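Long-range contacts in enoyl-CoA hydratase/isomerase family protein (Mycobacterium tuberculosis, PDB 4FN7), which probably catalyses the hydration of unsaturated acyl-CoA thioesters in lipid metabolism, as a member of the enoyl-CoA hydratase/isomerase (crotonase) family: residues A104-A109 with Q127-A132; L111-D116 with A172-E177. All coordinates share one frame; numbering follows the deposited sequence. Where two conformers were deposited one is given.

Overall arrangement
Helix 107-112 joins the two contacts: its start, with strand 103-105, takes part in contact 1, and its end, with the turn beyond, in contact 2. Their centres lie about 14 Å apart, and they meet directly where Ala104 CB packs 4.0 Å from Leu112 CD2. Contact 1 is partly buried, its centre about 11 Å from that of the chain, and rests on a parallel beta bridge with two backbone hydrogen bonds, flanked by amide and carboxylate groups. Contact 2 lies deeper, its centre about 8 Å from that of the chain, and sets a helix end and its turn against a loop through a bridging water, a ring edge and a leucine methyl. Along the chain the four segments alternate.

Contact 1. Residues A104-A109 with Q127-A132; sequences AIAMGA and QANEVA
A parallel beta bridge between Ile105 and Gln127 joins strand 103-105 to strand 126-127 just where the chain turns into helix 107-112, whose first turn in crotonases provides one of the two peptide N-H groups of the oxyanion hole. By position this is probably Met107 N, and Glu130 lies where relatives carry an acidic residue at the active site. Gln127 is held through both backbone polar groups: its N donates to Ala104 O at 3.1 Å, and its O accepts from Ala106 N at 2.8 Å, the latter bond nearly straight (165°) and in the carbonyl plane. The same oxygen meets Ile105 CA at 3.2 Å in a CA-H...O contact. Ile105 and Gln127 send their side chains to one face of the sheet, where CD1 of Ile105 lies 4.0 Å from CB of Gln127. With CG anti to the backbone N (chi1 -177°), Gln127 runs extended past that methyl, and its NE2 donates to Ala161 O. The other branch of Ile105, CG2, presses against the amide of Asn129, 3.4 Å from OD1, the two side chains crossing at about a right angle. Ala106, with positive phi at the N-cap position, sets its CB against the carboxylate of Glu130, 3.4 Å from OE2; a bend at chi2 (81°) folds the glutamate back to this methyl. Glu130 OE1 is buried here with no polar partner in the model. Phe110 of helix 107-112 packs on Ala128 and Glu130, strand 163-164 continues the sheet beyond 126-127, and Val131 and Ala132 reach a second subunit.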
# COMPACT_ATOMS: atom_id res chain seq x y z
N ALA A 104 -12.30 18.07 -2.23
CA ALA A 104 -12.66 17.04 -3.19
C ALA A 104 -13.40 15.95 -2.42
O ALA A 104 -12.79 15.22 -1.63
CB ALA A 104 -11.41 16.48 -3.88
N ILE A 105 -14.70 15.86 -2.65
CA ILE A 105 -15.56 14.99 -1.86
C ILE A 105 -16.26 13.97 -2.75
O ILE A 105 -16.76 14.30 -3.82
CB ILE A 105 -16.65 15.81 -1.14
CG1 ILE A 105 -16.03 16.99 -0.38
CG2 ILE A 105 -17.48 14.91 -0.21
CD1 ILE A 105 -15.08 16.57 0.74
N ALA A 106 -16.29 12.72 -2.28
CA ALA A 106 -17.02 11.66 -2.98
C ALA A 106 -16.54 11.55 -4.43
O ALA A 106 -15.34 11.37 -4.65
CB ALA A 106 -18.53 11.89 -2.88
N MET A 107 -17.43 11.66 -5.41
CA MET A 107 -16.98 11.57 -6.80
C MET A 107 -15.89 12.60 -7.14
O MET A 107 -15.08 12.37 -8.04
CB MET A 107 -18.15 11.70 -7.78
CG MET A 107 -17.78 11.46 -9.25
SD MET A 107 -17.25 9.76 -9.64
CE MET A 107 -15.80 10.08 -10.64
N GLY A 108 -15.87 13.73 -6.44
CA GLY A 108 -14.78 14.67 -6.59
C GLY A 108 -13.44 14.07 -6.18
O GLY A 108 -12.43 14.26 -6.85
N ALA A 109 -13.42 13.34 -5.07
CA ALA A 109 -12.21 12.64 -4.65
C ALA A 109 -11.86 11.51 -5.61
O ALA A 109 -10.69 11.25 -5.86
CB ALA A 109 -12.36 12.09 -3.23
N GLN A 127 -12.17 13.50 0.82
CA GLN A 127 -13.00 12.61 1.63
C GLN A 127 -14.03 11.89 0.78
O GLN A 127 -14.72 12.52 -0.02
CB GLN A 127 -13.73 13.41 2.71
CG GLN A 127 -14.56 12.55 3.66
CD GLN A 127 -15.60 13.35 4.42
OE1 GLN A 127 -15.93 14.48 4.05
NE2 GLN A 127 -16.13 12.76 5.49
N ALA A 128 -14.12 10.58 0.96
CA ALA A 128 -15.28 9.83 0.49
C ALA A 128 -16.29 9.85 1.64
O ALA A 128 -16.17 9.06 2.58
CB ALA A 128 -14.90 8.40 0.12
N ASN A 129 -17.25 10.77 1.59
CA ASN A 129 -18.17 10.96 2.71
C ASN A 129 -19.41 10.08 2.65
O ASN A 129 -20.32 10.24 3.47
CB ASN A 129 -18.58 12.44 2.81
CG ASN A 129 -19.53 12.86 1.71
OD1 ASN A 129 -19.49 12.32 0.61
ND2 ASN A 129 -20.39 13.83 2.00
N GLU A 130 -19.45 9.16 1.69
CA GLU A 130 -20.61 8.31 1.45
C GLU A 130 -21.19 7.71 2.73
O GLU A 130 -22.39 7.86 3.00
CB GLU A 130 -20.25 7.18 0.47
CG GLU A 130 -20.28 7.58 -1.01
CD GLU A 130 -19.03 8.31 -1.51
OE1 GLU A 130 -18.17 8.69 -0.70
OE2 GLU A 130 -18.91 8.50 -2.74
N VAL A 131 -20.36 7.04 3.52
CA VAL A 131 -20.86 6.34 4.70
C VAL A 131 -21.44 7.30 5.73
O VAL A 131 -22.39 6.96 6.44
CB VAL A 131 -19.76 5.44 5.31
CG1 VAL A 131 -20.14 4.96 6.71
CG2 VAL A 131 -19.46 4.26 4.38
N ALA A 132 -20.91 8.52 5.79
CA ALA A 132 -21.41 9.52 6.72
C ALA A 132 -22.83 9.98 6.37
O ALA A 132 -23.59 10.40 7.25
CB ALA A 132 -20.47 10.72 6.79

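Contact 2. Residues L111-D116 with A172-E177; sequences LLSCGD and AGFIDE
Buried packing of a helix end and its following turn against a loop sets Leu112 and Ser113 beside Phe174, between helix 166-172 and strand 177-178. Both segments run out of a helix: Leu112 to Gly115 form a type I turn, while Gly173, with positive phi, is the C-prime residue of a Schellman motif that ends helix 166-172, Phe174 following it. A water donates both ways, to Ser113 OG at 2.8 Å and to Phe174 O at 2.6 Å. Ser113 OG, placed beside its own backbone N (chi1 -59°), also bonds Ala109 O one helical turn back, which fixes the hydroxyl's rotation. Ser113 OG lies at the edge of the Phe174 ring, in its plane and 3.7 Å from CE1, with the water at the edge too; a chi1 of -107°, away from the staggered values, swings the ring there. Leu112 contributes a methyl instead: its CD2 sits 3.8 Å from Phe174 O, an apolar neighbour for this carbonyl. Farther along, Asp176 OD2 approaches Asp116 O to 3.9 Å, two oxygens that need other partners. OD2 forms a salt bridge with Arg118, and Asp116 O accepts a hydrogen bond from Gln156 of the third subunit. The Asp116 carboxylate turns elsewhere, to Arg211 and Lys207, and Ile126 packs on Leu112 and Phe174. With no direct hydrogen bond between the segments, their polar link runs through the water, with Arg148 as a second tie: it bonds Gly115 O and makes a weak, long ion pair with Asp176 OD2, whose charge Arg118 probably offsets.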
# COMPACT_ATOMS: atom_id res chain seq x y z
N LEU A 111 -12.57 11.40 -8.88
CA LEU A 111 -12.01 12.07 -10.05
C LEU A 111 -10.56 12.50 -9.79
O LEU A 111 -9.66 12.27 -10.62
CB LEU A 111 -12.87 13.29 -10.41
CG LEU A 111 -12.37 14.16 -11.56
CD1 LEU A 111 -12.29 13.34 -12.83
CD2 LEU A 111 -13.29 15.35 -11.76
N LEU A 112 -10.33 13.13 -8.65
CA LEU A 112 -8.99 13.57 -8.29
C LEU A 112 -8.00 12.40 -8.37
O LEU A 112 -6.87 12.54 -8.84
CB LEU A 112 -9.00 14.15 -6.87
CG LEU A 112 -7.67 14.64 -6.30
CD1 LEU A 112 -7.16 15.82 -7.09
CD2 LEU A 112 -7.84 15.01 -4.83
N SER A 113 -8.46 11.23 -7.93
CA SER A 113 -7.64 10.03 -7.83
C SER A 113 -7.33 9.40 -9.19
O SER A 113 -6.66 8.38 -9.25
CB SER A 113 -8.34 9.00 -6.93
OG SER A 113 -8.57 9.51 -5.63
N CYS A 114 -7.84 10.00 -10.26
CA CYS A 114 -7.52 9.53 -11.61
C CYS A 114 -6.31 10.23 -12.23
O CYS A 114 -5.86 9.85 -13.30
CB CYS A 114 -8.72 9.71 -12.54
SG CYS A 114 -10.15 8.76 -12.04
N GLY A 115 -5.79 11.27 -11.58
CA GLY A 115 -4.64 11.98 -12.13
C GLY A 115 -3.34 11.24 -11.91
O GLY A 115 -3.13 10.60 -10.88
N ASP A 116 -2.44 11.33 -12.88
CA ASP A 116 -1.10 10.77 -12.70
C ASP A 116 -0.36 11.50 -11.58
O ASP A 116 0.44 10.90 -10.86
CB ASP A 116 -0.30 10.85 -13.99
CG ASP A 116 -0.91 10.03 -15.09
OD1 ASP A 116 -0.87 8.79 -14.99
OD2 ASP A 116 -1.42 10.62 -16.06
N ALA A 172 -1.40 9.29 2.88
CA ALA A 172 -2.44 8.32 2.54
C ALA A 172 -2.43 7.93 1.07
O ALA A 172 -2.88 6.85 0.71
CB ALA A 172 -3.81 8.87 2.90
N GLY A 173 -1.96 8.84 0.21
CA GLY A 173 -2.03 8.61 -1.22
C GLY A 173 -3.25 9.23 -1.89
O GLY A 173 -3.63 8.82 -2.99
N PHE A 174 -3.88 10.21 -1.25
CA PHE A 174 -4.95 10.98 -1.88
C PHE A 174 -4.42 12.16 -2.71
O PHE A 174 -5.15 12.71 -3.54
CB PHE A 174 -5.95 11.49 -0.84
CG PHE A 174 -7.28 10.76 -0.85
CD1 PHE A 174 -7.89 10.39 -2.03
CD2 PHE A 174 -7.92 10.47 0.34
CE1 PHE A 174 -9.13 9.73 -2.02
CE2 PHE A 174 -9.15 9.83 0.36
CZ PHE A 174 -9.75 9.46 -0.82
N ILE A 175 -3.17 12.56 -2.48
CA ILE A 175 -2.52 13.58 -3.29
C ILE A 175 -1.04 13.28 -3.36
O ILE A 175 -0.52 12.48 -2.58
CB ILE A 175 -2.70 15.01 -2.74
CG1 ILE A 175 -2.08 15.13 -1.35
CG2 ILE A 175 -4.15 15.41 -2.73
CD1 ILE A 175 -2.02 16.55 -0.86
N ASP A 176 -0.36 13.89 -4.34
CA ASP A 176 1.07 13.64 -4.54
C ASP A 176 1.96 14.81 -4.16
O ASP A 176 3.16 14.64 -3.95
CB ASP A 176 1.36 13.27 -5.99
CG ASP A 176 0.51 12.13 -6.46
OD1 ASP A 176 0.71 11.00 -5.98
OD2 ASP A 176 -0.37 12.39 -7.30
N GLU A 177 1.38 16.01 -4.10
CA GLU A 177 2.18 17.20 -3.86
C GLU A 177 1.34 18.28 -3.19
O GLU A 177 0.17 18.47 -3.53
CB GLU A 177 2.77 17.74 -5.17
CG GLU A 177 3.57 19.03 -5.00
CD GLU A 177 4.23 19.52 -6.29
OE1 GLU A 177 4.12 18.84 -7.34
OE2 GLU A 177 4.87 20.59 -6.25
O HOH W 1 -6.66 11.49 -5.26